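Local coordinates for hypothetical protein TTHA1785 (Thermus thermophilus, PDB 2EPG) that probably seals RNA ends, as a GTP- and manganese-dependent tRNA-splicing ligase of the RtcB family, at residues Arg154-Ile159 with Arg202-Ile207; Glu162-Leu167 with Asn307-Ala312; Pro269-Glu274 with Ala282-Ser287; Ala342-His347 with Arg351-Arg356. One frame throughout, in Å; residues are numbered along the deposited sequence.

How the contacts relate
Four contacts show how an alpha-beta fold is tied together at different depths. Contacts 1 and 2 are direct neighbours, their centres 11 Å apart: Trp-166 and Leu-167 of contact 2 pack on Ile-159 of contact 1, Glu-158 OE1 meets Trp-166 NE1 at 2.8 Å, a probable hydrogen bond, and helix 288-321 forms one side of contact 2 and backs contact 1. Contacts 3 and 4, with centres 18 Å apart, meet where Ile-285 reaches Leu-353 and Phe-344. Between the two pairs nothing touches. Contacts 1 and 3 lie away from the predicted GMP and manganese sites, whereas side chains of contact 2 (Leu-310 to Leu-217) and contact 4 (Arg-356 to Asn-340) come within about 10 and 7 Å of them.

Contact 1 (Arg154-Ile159 with Arg202-Ile207); sequences RELKEI and RGAPQI
Leu-156 and Ala-204 bring the backbone of helix 153-162 and the turn at the C-terminal end of helix 197-203 closest together, with 6.8 Å between the CA of Leu-156 and the CA of Ala-204. Two apolar pairs carry the contact, and no hydrogen bond crosses it. In the first, both methyls of the Leu-156 fork straddle the single methyl of Ala-204: CD1 of Leu-156 lies 3.6 Å from CB of Ala-204, and CD2 is modelled nearer still. That shorter approach is tighter than normal packing and accompanies an uncommon leucine conformation, with CG wedged between the backbone N and the carbonyl carbon (chi1 85°), so its exact value is doubtful. The contact joins helix 153-162 to the C-terminal end of helix 197-203 and the segment leading on from it, away from the predicted sites. One turn further on, Ile-159 and Ile-207 meet tip to tip, CD1 of Ile-159 being 3.8 Å from CD1 of Ile-207. Ile-207 can reach so far because its CG1 branch swings opposite the backbone N (chi1 -168°). Helix 288-321 backs this second pair, with Ala-306 against Ile-159, and Phe-303 and Leu-310 against Ile-207. The turn carrying Ala-204 is closed by Gln-206 N bonding to Gly-203 O at 2.9 Å, and the Gln-206 side chain accepts a further bond from Gly-251 N through OE1.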
loop_
_atom_site.group_PDB
_atom_site.type_symbol
_atom_site.label_atom_id
_atom_site.label_comp_id
_atom_site.label_asym_id
_atom_site.label_seq_id
_atom_site.Cartn_x
_atom_site.Cartn_y
_atom_site.Cartn_z
ATOM N N ARG A 154 -9.449 23.443 -10.301
ATOM C CA ARG A 154 -10.762 22.827 -10.314
ATOM C C ARG A 154 -10.615 21.370 -10.754
ATOM O O ARG A 154 -11.329 20.493 -10.281
ATOM C CB ARG A 154 -11.704 23.537 -11.281
ATOM C CG ARG A 154 -13.125 23.020 -11.167
ATOM C CD ARG A 154 -13.950 23.336 -12.398
ATOM N NE ARG A 154 -13.396 22.712 -13.596
ATOM C CZ ARG A 154 -13.952 22.790 -14.802
ATOM N NH1 ARG A 154 -13.375 22.194 -15.840
ATOM N NH2 ARG A 154 -15.088 23.461 -14.971
ATOM N N GLU A 155 -9.681 21.121 -11.664
ATOM C CA GLU A 155 -9.459 19.777 -12.158
ATOM C C GLU A 155 -8.849 18.896 -11.088
ATOM O O GLU A 155 -9.315 17.786 -10.858
ATOM C CB GLU A 155 -8.550 19.795 -13.384
ATOM C CG GLU A 155 -9.182 20.504 -14.567
ATOM C CD GLU A 155 -8.340 20.429 -15.813
ATOM O OE1 GLU A 155 -7.109 20.626 -15.722
ATOM O OE2 GLU A 155 -8.924 20.185 -16.888
ATOM N N LEU A 156 -7.816 19.379 -10.416
ATOM C CA LEU A 156 -7.223 18.533 -9.410
ATOM C C LEU A 156 -8.175 18.378 -8.228
ATOM O O LEU A 156 -8.059 17.438 -7.449
ATOM C CB LEU A 156 -5.845 19.061 -9.017
ATOM C CG LEU A 156 -5.629 20.139 -7.980
ATOM C CD1 LEU A 156 -5.124 19.483 -6.693
ATOM C CD2 LEU A 156 -4.588 21.130 -8.508
ATOM N N LYS A 157 -9.159 19.270 -8.149
ATOM C CA LYS A 157 -10.179 19.239 -7.101
ATOM C C LYS A 157 -11.111 18.062 -7.423
ATOM O O LYS A 157 -11.525 17.303 -6.542
ATOM C CB LYS A 157 -10.985 20.540 -7.126
ATOM C CG LYS A 157 -11.570 20.973 -5.805
ATOM C CD LYS A 157 -10.548 21.714 -4.946
ATOM C CE LYS A 157 -11.239 22.439 -3.790
ATOM N NZ LYS A 157 -10.280 23.160 -2.891
ATOM N N GLU A 158 -11.451 17.931 -8.695
ATOM C CA GLU A 158 -12.294 16.833 -9.135
ATOM C C GLU A 158 -11.500 15.524 -8.963
ATOM O O GLU A 158 -12.062 14.492 -8.598
ATOM C CB GLU A 158 -12.701 17.045 -10.594
ATOM C CG GLU A 158 -13.565 18.274 -10.767
ATOM C CD GLU A 158 -13.995 18.497 -12.198
ATOM O OE1 GLU A 158 -13.432 17.831 -13.094
ATOM O OE2 GLU A 158 -14.889 19.346 -12.422
ATOM N N ILE A 159 -10.194 15.590 -9.197
ATOM C CA ILE A 159 -9.347 14.415 -9.047
ATOM C C ILE A 159 -9.397 13.902 -7.611
ATOM O O ILE A 159 -9.505 12.699 -7.381
ATOM C CB ILE A 159 -7.884 14.718 -9.473
ATOM C CG1 ILE A 159 -7.820 14.831 -11.003
ATOM C CG2 ILE A 159 -6.947 13.602 -9.040
ATOM C CD1 ILE A 159 -6.453 15.139 -11.548
ATOM N N ARG A 202 0.505 22.062 -1.808
ATOM C CA ARG A 202 1.740 21.314 -1.618
ATOM C C ARG A 202 1.829 20.063 -2.486
ATOM O O ARG A 202 2.913 19.694 -2.942
ATOM C CB ARG A 202 1.884 20.941 -0.145
ATOM C CG ARG A 202 3.120 20.143 0.189
ATOM C CD ARG A 202 3.175 19.847 1.682
ATOM N NE ARG A 202 4.220 18.881 2.002
ATOM C CZ ARG A 202 4.366 18.304 3.190
ATOM N NH1 ARG A 202 5.347 17.430 3.389
ATOM N NH2 ARG A 202 3.535 18.602 4.181
ATOM N N GLY A 203 0.692 19.415 -2.721
ATOM C CA GLY A 203 0.682 18.209 -3.532
ATOM C C GLY A 203 0.180 18.397 -4.951
ATOM O O GLY A 203 0.510 17.605 -5.831
ATOM N N ALA A 204 -0.603 19.444 -5.185
ATOM C CA ALA A 204 -1.164 19.712 -6.512
ATOM C C ALA A 204 -0.161 19.702 -7.671
ATOM O O ALA A 204 -0.399 19.076 -8.700
ATOM C CB ALA A 204 -1.922 21.044 -6.495
ATOM N N PRO A 205 0.966 20.413 -7.533
ATOM C CA PRO A 205 1.941 20.418 -8.626
ATOM C C PRO A 205 2.839 19.185 -8.619
ATOM O O PRO A 205 3.775 19.086 -9.416
ATOM C CB PRO A 205 2.732 21.698 -8.369
ATOM C CG PRO A 205 2.772 21.754 -6.876
ATOM C CD PRO A 205 1.335 21.397 -6.498
ATOM N N GLN A 206 2.565 18.247 -7.718
ATOM C CA GLN A 206 3.383 17.040 -7.634
ATOM C C GLN A 206 2.745 15.848 -8.341
ATOM O O GLN A 206 3.371 14.794 -8.467
ATOM C CB GLN A 206 3.654 16.685 -6.169
ATOM C CG GLN A 206 4.334 17.802 -5.360
ATOM C CD GLN A 206 4.558 17.436 -3.892
ATOM O OE1 GLN A 206 3.628 17.027 -3.180
ATOM N NE2 GLN A 206 5.793 17.592 -3.431
ATOM N N ILE A 207 1.510 16.008 -8.814
ATOM C CA ILE A 207 0.838 14.899 -9.483
ATOM C C ILE A 207 1.676 14.430 -10.654
ATOM O O ILE A 207 2.196 15.236 -11.428
ATOM C CB ILE A 207 -0.603 15.282 -9.953
ATOM C CG1 ILE A 207 -1.374 14.029 -10.375
ATOM C CG2 ILE A 207 -0.557 16.250 -11.103
ATOM C CD1 ILE A 207 -2.842 14.301 -10.635
#

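Contact 2 (Glu162-Leu167 with Asn307-Ala312); sequences EGAGWL and NRQLIA
Beside the packing of Leu-167 on Gln-309 and Leu-310 stand two flat groups, an indole and an amide. The Trp-166 ring has CD2 of Leu-167 in its plane at one edge; Arg-170 makes a cation-pi contact with the ring, and NE1 donates to Glu-158 OE1. The Gln-309 amide is fixed in rotation by three bonds: OE1 accepts from Arg-112 NH1, while NE2 serves Asp-177 OD1 and Tyr-172 O. These bonds satisfy a buried polar end and turn the aliphatic part of the side chain into the contact surface. Its CB rests 3.9 Å from CB of Ala-164. With CG opposite the backbone N (chi1 176°), Gln-309 CG passes 4.2 Å from CB of Leu-167; the bend at chi2 (63°) then turns the amide toward its partners. Small Ala-164 lets the backbones close to 5.9 Å between its CA and the CA of Gln-309. Leu-167 and Leu-310 cross at about a right angle, CD1 of Leu-167 lying 4.2 Å from CG of Leu-310. Gly-163, at positive phi (81°), ends helix 153-162 just before helix 164-169 begins; a side chain there would jam against the carbonyl of Glu-162. Short helix 164-169 lies on long helix 288-321, with Ile-159 of helix 153-162 also against Leu-167, while Ile-311 and Ala-312 carry the long helix onto strand 240-247 and Ala-312 also meets strand 110-119.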
loop_
_atom_site.group_PDB
_atom_site.type_symbol
_atom_site.label_atom_id
_atom_site.label_comp_id
_atom_site.label_asym_id
_atom_site.label_seq_id
_atom_site.Cartn_x
_atom_site.Cartn_y
_atom_site.Cartn_z
ATOM N N GLU A 162 -12.850 12.070 -7.419
ATOM C CA GLU A 162 -13.101 10.959 -8.327
ATOM C C GLU A 162 -12.011 9.898 -8.428
ATOM O O GLU A 162 -12.289 8.770 -8.826
ATOM C CB GLU A 162 -13.439 11.516 -9.725
ATOM C CG GLU A 162 -13.859 10.450 -10.763
ATOM C CD GLU A 162 -14.296 11.049 -12.105
ATOM O OE1 GLU A 162 -14.312 10.314 -13.123
ATOM O OE2 GLU A 162 -14.638 12.250 -12.135
ATOM N N GLY A 163 -10.775 10.244 -8.089
ATOM C CA GLY A 163 -9.709 9.257 -8.165
ATOM C C GLY A 163 -9.095 9.019 -9.535
ATOM O O GLY A 163 -9.189 9.868 -10.428
ATOM N N ALA A 164 -8.459 7.855 -9.694
ATOM C CA ALA A 164 -7.781 7.497 -10.935
ATOM C C ALA A 164 -8.689 7.526 -12.151
ATOM O O ALA A 164 -8.245 7.864 -13.244
ATOM C CB ALA A 164 -7.130 6.109 -10.804
ATOM N N GLY A 165 -9.952 7.162 -11.958
ATOM C CA GLY A 165 -10.904 7.162 -13.055
ATOM C C GLY A 165 -11.034 8.499 -13.774
ATOM O O GLY A 165 -11.289 8.509 -14.969
ATOM N N TRP A 166 -10.872 9.619 -13.063
ATOM C CA TRP A 166 -10.979 10.948 -13.689
ATOM C C TRP A 166 -9.953 11.050 -14.808
ATOM O O TRP A 166 -10.272 11.478 -15.914
ATOM C CB TRP A 166 -10.702 12.069 -12.672
ATOM C CG TRP A 166 -11.046 13.480 -13.158
ATOM C CD1 TRP A 166 -12.211 14.164 -12.936
ATOM C CD2 TRP A 166 -10.206 14.366 -13.928
ATOM N NE1 TRP A 166 -12.148 15.413 -13.513
ATOM C CE2 TRP A 166 -10.930 15.562 -14.128
ATOM C CE3 TRP A 166 -8.915 14.261 -14.464
ATOM C CZ2 TRP A 166 -10.407 16.649 -14.844
ATOM C CZ3 TRP A 166 -8.390 15.340 -15.178
ATOM C CH2 TRP A 166 -9.141 16.522 -15.361
ATOM N N LEU A 167 -8.721 10.649 -14.507
ATOM C CA LEU A 167 -7.631 10.687 -15.471
ATOM C C LEU A 167 -7.836 9.714 -16.632
ATOM O O LEU A 167 -7.552 10.047 -17.776
ATOM C CB LEU A 167 -6.309 10.371 -14.778
ATOM C CG LEU A 167 -5.723 11.433 -13.839
ATOM C CD1 LEU A 167 -4.505 10.855 -13.106
ATOM C CD2 LEU A 167 -5.316 12.649 -14.651
ATOM N N ASN A 307 -2.075 9.731 -9.042
ATOM C CA ASN A 307 -0.652 9.907 -9.262
ATOM C C ASN A 307 -0.038 8.653 -9.900
ATOM O O ASN A 307 0.775 8.750 -10.828
ATOM C CB ASN A 307 0.047 10.212 -7.932
ATOM C CG ASN A 307 1.507 10.546 -8.121
ATOM O OD1 ASN A 307 1.857 11.301 -9.024
ATOM N ND2 ASN A 307 2.369 9.999 -7.270
ATOM N N ARG A 308 -0.406 7.478 -9.389
ATOM C CA ARG A 308 0.133 6.243 -9.940
ATOM C C ARG A 308 -0.447 6.019 -11.340
ATOM O O ARG A 308 0.245 5.538 -12.238
ATOM C CB ARG A 308 -0.178 5.057 -9.014
ATOM C CG ARG A 308 0.614 5.099 -7.695
ATOM C CD ARG A 308 0.635 3.749 -6.965
ATOM N NE ARG A 308 -0.652 3.360 -6.385
ATOM C CZ ARG A 308 -1.049 3.655 -5.150
ATOM N NH1 ARG A 308 -2.231 3.246 -4.727
ATOM N NH2 ARG A 308 -0.272 4.360 -4.334
ATOM N N GLN A 309 -1.714 6.375 -11.527
ATOM C CA GLN A 309 -2.336 6.219 -12.824
ATOM C C GLN A 309 -1.585 7.077 -13.847
ATOM O O GLN A 309 -1.297 6.609 -14.950
ATOM C CB GLN A 309 -3.811 6.641 -12.770
ATOM C CG GLN A 309 -4.522 6.602 -14.126
ATOM C CD GLN A 309 -4.604 5.184 -14.725
ATOM O OE1 GLN A 309 -4.936 4.221 -14.031
ATOM N NE2 GLN A 309 -4.322 5.067 -16.014
ATOM N N LEU A 310 -1.240 8.312 -13.470
ATOM C CA LEU A 310 -0.536 9.218 -14.384
ATOM C C LEU A 310 0.831 8.672 -14.724
ATOM O O LEU A 310 1.249 8.688 -15.874
ATOM C CB LEU A 310 -0.359 10.623 -13.771
ATOM C CG LEU A 310 -0.746 11.849 -14.621
ATOM C CD1 LEU A 310 -0.056 13.111 -14.076
ATOM C CD2 LEU A 310 -0.381 11.637 -16.085
ATOM N N ILE A 311 1.542 8.195 -13.714
ATOM C CA ILE A 311 2.869 7.644 -13.942
ATOM C C ILE A 311 2.784 6.458 -14.898
ATOM O O ILE A 311 3.618 6.308 -15.788
ATOM C CB ILE A 311 3.521 7.221 -12.608
ATOM C CG1 ILE A 311 3.775 8.472 -11.750
ATOM C CG2 ILE A 311 4.853 6.494 -12.870
ATOM C CD1 ILE A 311 4.231 8.189 -10.331
ATOM N N ALA A 312 1.765 5.626 -14.726
ATOM C CA ALA A 312 1.594 4.467 -15.596
ATOM C C ALA A 312 1.405 4.931 -17.037
ATOM O O ALA A 312 1.916 4.305 -17.967
ATOM C CB ALA A 312 0.394 3.632 -15.144
#

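Contact 3 (Pro269-Glu274 with Ala282-Ser287); sequences PRYGIE and AAPIKS
Tyr-271 and Ile-273 both pack on the CG-CD edge of Pro-284, beside a Schellman motif in which Gly-272 with positive phi (66°) turns the chain out of the short helix 268-271. The tight part lies around this proline. Its CD sits over one face of the Tyr-271 ring as a CH-pi contact, 3.9 Å from the ring centroid, and the same atom is 3.6 Å from CD1 of Ile-273. That methyl is also 3.6 Å from Ala-282 O, just before the short strand 283-284 that pairs with strand 97-98. The opposite face of the tyrosine is topped by CB of Arg-270, so the ring is sandwiched between aliphatic carbons. The outer side is looser: Arg-270, Gly-272 and Glu-274 are exposed, and the phenol end merely skirts Ser-287, Tyr-271 OH lying 3.7 Å from Ser-287 CB while it hydrogen-bonds to Glu-289 OE2. With an alanine in place of Tyr-271, the CG-CD edge of Pro-284 is likely to lose its aromatic cover and Glu-289 its phenol partner. Next to it, a type I turn runs from Pro-284 to Ser-287, which is the N-cap of helix 288-321 and accepts from Gly-290 N through OG. Pro-284 O takes two bonds from Ser-287, one from its N and a shorter one of 2.7 Å from OG, which arrives in the carbonyl plane on a lone pair.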
loop_
_atom_site.group_PDB
_atom_site.type_symbol
_atom_site.label_atom_id
_atom_site.label_comp_id
_atom_site.label_asym_id
_atom_site.label_seq_id
_atom_site.Cartn_x
_atom_site.Cartn_y
_atom_site.Cartn_z
ATOM N N PRO A 269 -9.864 16.192 24.633
ATOM C CA PRO A 269 -10.479 16.287 25.961
ATOM C C PRO A 269 -11.974 16.024 25.871
ATOM O O PRO A 269 -12.514 15.148 26.553
ATOM C CB PRO A 269 -10.198 17.733 26.370
ATOM C CG PRO A 269 -8.961 18.077 25.614
ATOM C CD PRO A 269 -9.238 17.478 24.275
ATOM N N ARG A 270 -12.625 16.801 25.015
ATOM C CA ARG A 270 -14.058 16.696 24.790
ATOM C C ARG A 270 -14.550 15.257 24.738
ATOM O O ARG A 270 -15.582 14.931 25.321
ATOM C CB ARG A 270 -14.433 17.361 23.470
ATOM C CG ARG A 270 -13.863 18.739 23.275
ATOM C CD ARG A 270 -14.308 19.305 21.937
ATOM N NE ARG A 270 -13.748 20.633 21.700
ATOM C CZ ARG A 270 -14.009 21.375 20.628
ATOM N NH1 ARG A 270 -13.451 22.572 20.497
ATOM N NH2 ARG A 270 -14.830 20.919 19.687
ATOM N N TYR A 271 -13.802 14.399 24.046
ATOM C CA TYR A 271 -14.212 13.014 23.862
ATOM C C TYR A 271 -13.823 12.004 24.921
ATOM O O TYR A 271 -14.340 10.885 24.924
ATOM C CB TYR A 271 -13.751 12.546 22.479
ATOM C CG TYR A 271 -14.279 13.447 21.395
ATOM C CD1 TYR A 271 -13.423 14.044 20.464
ATOM C CD2 TYR A 271 -15.633 13.771 21.349
ATOM C CE1 TYR A 271 -13.912 14.946 19.517
ATOM C CE2 TYR A 271 -16.129 14.669 20.413
ATOM C CZ TYR A 271 -15.271 15.256 19.502
ATOM O OH TYR A 271 -15.788 16.165 18.595
ATOM N N GLY A 272 -12.922 12.387 25.817
ATOM C CA GLY A 272 -12.516 11.478 26.874
ATOM C C GLY A 272 -11.762 10.237 26.416
ATOM O O GLY A 272 -11.864 9.174 27.032
ATOM N N ILE A 273 -11.002 10.367 25.332
ATOM C CA ILE A 273 -10.222 9.249 24.810
ATOM C C ILE A 273 -8.840 9.273 25.467
ATOM O O ILE A 273 -8.050 10.187 25.234
ATOM C CB ILE A 273 -10.060 9.360 23.279
ATOM C CG1 ILE A 273 -11.436 9.358 22.603
ATOM C CG2 ILE A 273 -9.224 8.206 22.757
ATOM C CD1 ILE A 273 -11.405 9.757 21.135
ATOM N N GLU A 274 -8.560 8.277 26.300
ATOM C CA GLU A 274 -7.274 8.190 26.984
ATOM C C GLU A 274 -6.191 7.618 26.069
ATOM O O GLU A 274 -6.336 6.517 25.536
ATOM C CB GLU A 274 -7.410 7.321 28.236
ATOM C CG GLU A 274 -6.093 7.006 28.918
ATOM C CD GLU A 274 -6.280 6.187 30.187
ATOM O OE1 GLU A 274 -6.960 6.684 31.118
ATOM O OE2 GLU A 274 -5.750 5.054 30.250
ATOM N N ALA A 282 -6.287 10.114 18.417
ATOM C CA ALA A 282 -7.455 9.638 17.668
ATOM C C ALA A 282 -8.723 10.411 18.026
ATOM O O ALA A 282 -8.761 11.103 19.031
ATOM C CB ALA A 282 -7.676 8.149 17.946
ATOM N N ALA A 283 -9.762 10.259 17.209
ATOM C CA ALA A 283 -11.033 10.923 17.442
ATOM C C ALA A 283 -12.140 9.950 17.066
ATOM O O ALA A 283 -11.940 9.045 16.252
ATOM C CB ALA A 283 -11.143 12.204 16.576
ATOM N N PRO A 284 -13.324 10.110 17.670
ATOM C CA PRO A 284 -14.417 9.203 17.338
ATOM C C PRO A 284 -14.702 9.284 15.853
ATOM O O PRO A 284 -14.744 10.374 15.273
ATOM C CB PRO A 284 -15.582 9.742 18.166
ATOM C CG PRO A 284 -14.895 10.334 19.365
ATOM C CD PRO A 284 -13.712 11.036 18.753
ATOM N N ILE A 285 -14.875 8.119 15.243
ATOM C CA ILE A 285 -15.193 8.025 13.831
ATOM C C ILE A 285 -16.442 8.869 13.552
ATOM O O ILE A 285 -16.514 9.570 12.547
ATOM C CB ILE A 285 -15.452 6.540 13.448
ATOM C CG1 ILE A 285 -14.127 5.774 13.398
ATOM C CG2 ILE A 285 -16.178 6.446 12.114
ATOM C CD1 ILE A 285 -14.293 4.293 13.535
ATOM N N LYS A 286 -17.410 8.842 14.466
ATOM C CA LYS A 286 -18.648 9.608 14.266
ATOM C C LYS A 286 -18.645 11.085 14.679
ATOM O O LYS A 286 -19.680 11.743 14.605
ATOM C CB LYS A 286 -19.813 8.919 14.965
ATOM C CG LYS A 286 -20.296 7.645 14.294
ATOM C CD LYS A 286 -21.443 7.074 15.120
ATOM C CE LYS A 286 -22.050 5.845 14.503
ATOM N NZ LYS A 286 -23.145 5.351 15.387
ATOM N N SER A 287 -17.500 11.595 15.120
ATOM C CA SER A 287 -17.364 12.988 15.534
ATOM C C SER A 287 -17.046 13.858 14.323
ATOM O O SER A 287 -16.555 13.358 13.309
ATOM C CB SER A 287 -16.194 13.128 16.509
ATOM O OG SER A 287 -14.955 12.973 15.799
#

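Contact 4 (Ala342-His347 with Arg351-Arg356); sequences AKFEEH and RVLVHR
Phe-344 and Arg-351 stack on one face of a beta hairpin, strands 332-347 and 350-357, while Glu-345 and Arg-356 join charges on the other. The guanidinium lies flat on the phenyl ring, planes 2° apart and centres 3.8 Å apart, and its CZ makes a cation-pi contact. Over the opposite face comes CD1 of Leu-353, 3.8 Å from the Phe-344 centroid, so the ring is held between a cation and a methyl. Arg-351 arrives there because its CG points opposite the backbone N (chi1 170°) and the chain kinks further out. On the other face Arg-356 grips the carboxylate end-on, NH1 to Glu-345 OE1 and NH2 to Glu-345 OE2, each at 2.9 Å. Val-354 CG1 covers one face of the Arg-356 guanidinium, 3.7 Å above its plane. His-347 NE2 adds a bond of 2.8 Å to Glu-345 OE1 on the anti lone pair, leaving the syn one to the arginine. Were a leucine to replace Glu-345, the buried Arg-356 would probably lose its charge partner and His-347 be freer to turn. Between the two faces, paired backbone bonds join Lys-343 to Val-354 and Glu-345 to Val-352. Further out, Leu-294 of helix 288-321 packs on Phe-344 and Leu-353, and Trp-189 touches Arg-351. The Arg-356 side chain is about 7 Å from that of Asn-340, predicted to bind GMP, and about 8 Å from that of His-339, a predicted manganese ligand. Phe-405 O bonds to NH1 of Arg-356, and Ser-407 OG to its NE.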
loop_
_atom_site.group_PDB
_atom_site.type_symbol
_atom_site.label_atom_id
_atom_site.label_comp_id
_atom_site.label_asym_id
_atom_site.label_seq_id
_atom_site.Cartn_x
_atom_site.Cartn_y
_atom_site.Cartn_z
ATOM N N ALA A 342 -6.988 3.666 5.667
ATOM C CA ALA A 342 -8.042 3.221 6.572
ATOM C C ALA A 342 -9.248 3.159 5.651
ATOM O O ALA A 342 -9.509 4.096 4.894
ATOM C CB ALA A 342 -8.277 4.219 7.690
ATOM N N LYS A 343 -9.974 2.052 5.699
ATOM C CA LYS A 343 -11.117 1.876 4.822
ATOM C C LYS A 343 -12.259 1.208 5.537
ATOM O O LYS A 343 -12.040 0.379 6.430
ATOM C CB LYS A 343 -10.723 1.001 3.635
ATOM C CG LYS A 343 -9.440 1.454 2.952
ATOM C CD LYS A 343 -9.274 0.771 1.633
ATOM C CE LYS A 343 -10.406 1.120 0.688
ATOM N NZ LYS A 343 -10.344 0.162 -0.440
ATOM N N PHE A 344 -13.477 1.566 5.153
ATOM C CA PHE A 344 -14.632 0.933 5.757
ATOM C C PHE A 344 -14.848 -0.367 4.995
ATOM O O PHE A 344 -14.962 -0.369 3.775
ATOM C CB PHE A 344 -15.873 1.820 5.656
ATOM C CG PHE A 344 -15.880 2.956 6.650
ATOM C CD1 PHE A 344 -15.414 4.218 6.291
ATOM C CD2 PHE A 344 -16.335 2.752 7.950
ATOM C CE1 PHE A 344 -15.408 5.267 7.227
ATOM C CE2 PHE A 344 -16.333 3.784 8.885
ATOM C CZ PHE A 344 -15.872 5.045 8.525
ATOM N N GLU A 345 -14.911 -1.474 5.724
ATOM C CA GLU A 345 -15.085 -2.783 5.108
ATOM C C GLU A 345 -16.033 -3.659 5.931
ATOM O O GLU A 345 -16.306 -3.370 7.098
ATOM C CB GLU A 345 -13.724 -3.476 4.991
ATOM C CG GLU A 345 -12.706 -2.735 4.137
ATOM C CD GLU A 345 -11.331 -3.395 4.132
ATOM O OE1 GLU A 345 -11.106 -4.390 4.881
ATOM O OE2 GLU A 345 -10.464 -2.908 3.374
ATOM N N GLU A 346 -16.542 -4.712 5.301
ATOM C CA GLU A 346 -17.435 -5.663 5.951
ATOM C C GLU A 346 -16.605 -6.800 6.520
ATOM O O GLU A 346 -15.932 -7.505 5.774
ATOM C CB GLU A 346 -18.421 -6.264 4.951
ATOM C CG GLU A 346 -19.417 -5.284 4.370
ATOM C CD GLU A 346 -20.379 -4.753 5.416
ATOM O OE1 GLU A 346 -20.535 -3.507 5.479
ATOM O OE2 GLU A 346 -20.971 -5.579 6.164
ATOM N N HIS A 347 -16.664 -6.955 7.843
ATOM C CA HIS A 347 -15.959 -8.010 8.583
ATOM C C HIS A 347 -16.864 -8.380 9.759
ATOM O O HIS A 347 -17.417 -7.500 10.423
ATOM C CB HIS A 347 -14.619 -7.511 9.126
ATOM C CG HIS A 347 -13.631 -7.138 8.068
ATOM N ND1 HIS A 347 -12.951 -8.074 7.312
ATOM C CD2 HIS A 347 -13.199 -5.927 7.642
ATOM C CE1 HIS A 347 -12.144 -7.454 6.471
ATOM N NE2 HIS A 347 -12.274 -6.149 6.651
ATOM N N ARG A 351 -19.976 -3.324 9.477
ATOM C CA ARG A 351 -19.169 -2.342 8.776
ATOM C C ARG A 351 -18.162 -1.830 9.796
ATOM O O ARG A 351 -18.540 -1.331 10.856
ATOM C CB ARG A 351 -20.050 -1.200 8.282
ATOM C CG ARG A 351 -19.298 0.010 7.729
ATOM C CD ARG A 351 -20.315 1.010 7.168
ATOM N NE ARG A 351 -19.927 2.401 7.366
ATOM C CZ ARG A 351 -19.393 3.167 6.428
ATOM N NH1 ARG A 351 -19.073 4.423 6.708
ATOM N NH2 ARG A 351 -19.185 2.677 5.207
ATOM N N VAL A 352 -16.876 -1.980 9.503
ATOM C CA VAL A 352 -15.860 -1.506 10.426
ATOM C C VAL A 352 -14.835 -0.709 9.656
ATOM O O VAL A 352 -14.752 -0.819 8.441
ATOM C CB VAL A 352 -15.164 -2.679 11.167
ATOM C CG1 VAL A 352 -16.170 -3.422 12.027
ATOM C CG2 VAL A 352 -14.518 -3.621 10.169
ATOM N N LEU A 353 -14.082 0.124 10.361
ATOM C CA LEU A 353 -13.044 0.924 9.737
ATOM C C LEU A 353 -11.711 0.220 10.004
ATOM O O LEU A 353 -11.299 0.087 11.159
ATOM C CB LEU A 353 -13.011 2.330 10.342
ATOM C CG LEU A 353 -11.876 3.213 9.817
ATOM C CD1 LEU A 353 -12.142 3.556 8.363
ATOM C CD2 LEU A 353 -11.767 4.481 10.675
ATOM N N VAL A 354 -11.031 -0.200 8.943
ATOM C CA VAL A 354 -9.763 -0.906 9.090
ATOM C C VAL A 354 -8.546 -0.037 8.797
ATOM O O VAL A 354 -8.368 0.418 7.661
ATOM C CB VAL A 354 -9.707 -2.139 8.157
ATOM C CG1 VAL A 354 -8.421 -2.951 8.421
ATOM C CG2 VAL A 354 -10.947 -2.997 8.368
ATOM N N HIS A 355 -7.719 0.178 9.828
ATOM C CA HIS A 355 -6.500 0.967 9.709
ATOM C C HIS A 355 -5.397 -0.008 9.300
ATOM O O HIS A 355 -5.210 -1.069 9.926
ATOM C CB HIS A 355 -6.072 1.594 11.051
ATOM C CG HIS A 355 -6.972 2.681 11.559
ATOM N ND1 HIS A 355 -8.206 2.431 12.121
ATOM C CD2 HIS A 355 -6.783 4.022 11.637
ATOM C CE1 HIS A 355 -8.737 3.573 12.530
ATOM N NE2 HIS A 355 -7.894 4.552 12.250
ATOM N N ARG A 356 -4.664 0.360 8.261
ATOM C CA ARG A 356 -3.572 -0.463 7.779
ATOM C C ARG A 356 -2.416 0.461 7.501
ATOM O O ARG A 356 -2.503 1.307 6.618
ATOM C CB ARG A 356 -3.952 -1.205 6.481
ATOM C CG ARG A 356 -5.071 -2.262 6.613
ATOM C CD ARG A 356 -5.115 -3.197 5.382
ATOM N NE ARG A 356 -6.163 -4.213 5.468
ATOM C CZ ARG A 356 -7.422 -4.038 5.068
ATOM N NH1 ARG A 356 -8.300 -5.023 5.197
ATOM N NH2 ARG A 356 -7.814 -2.883 4.536
#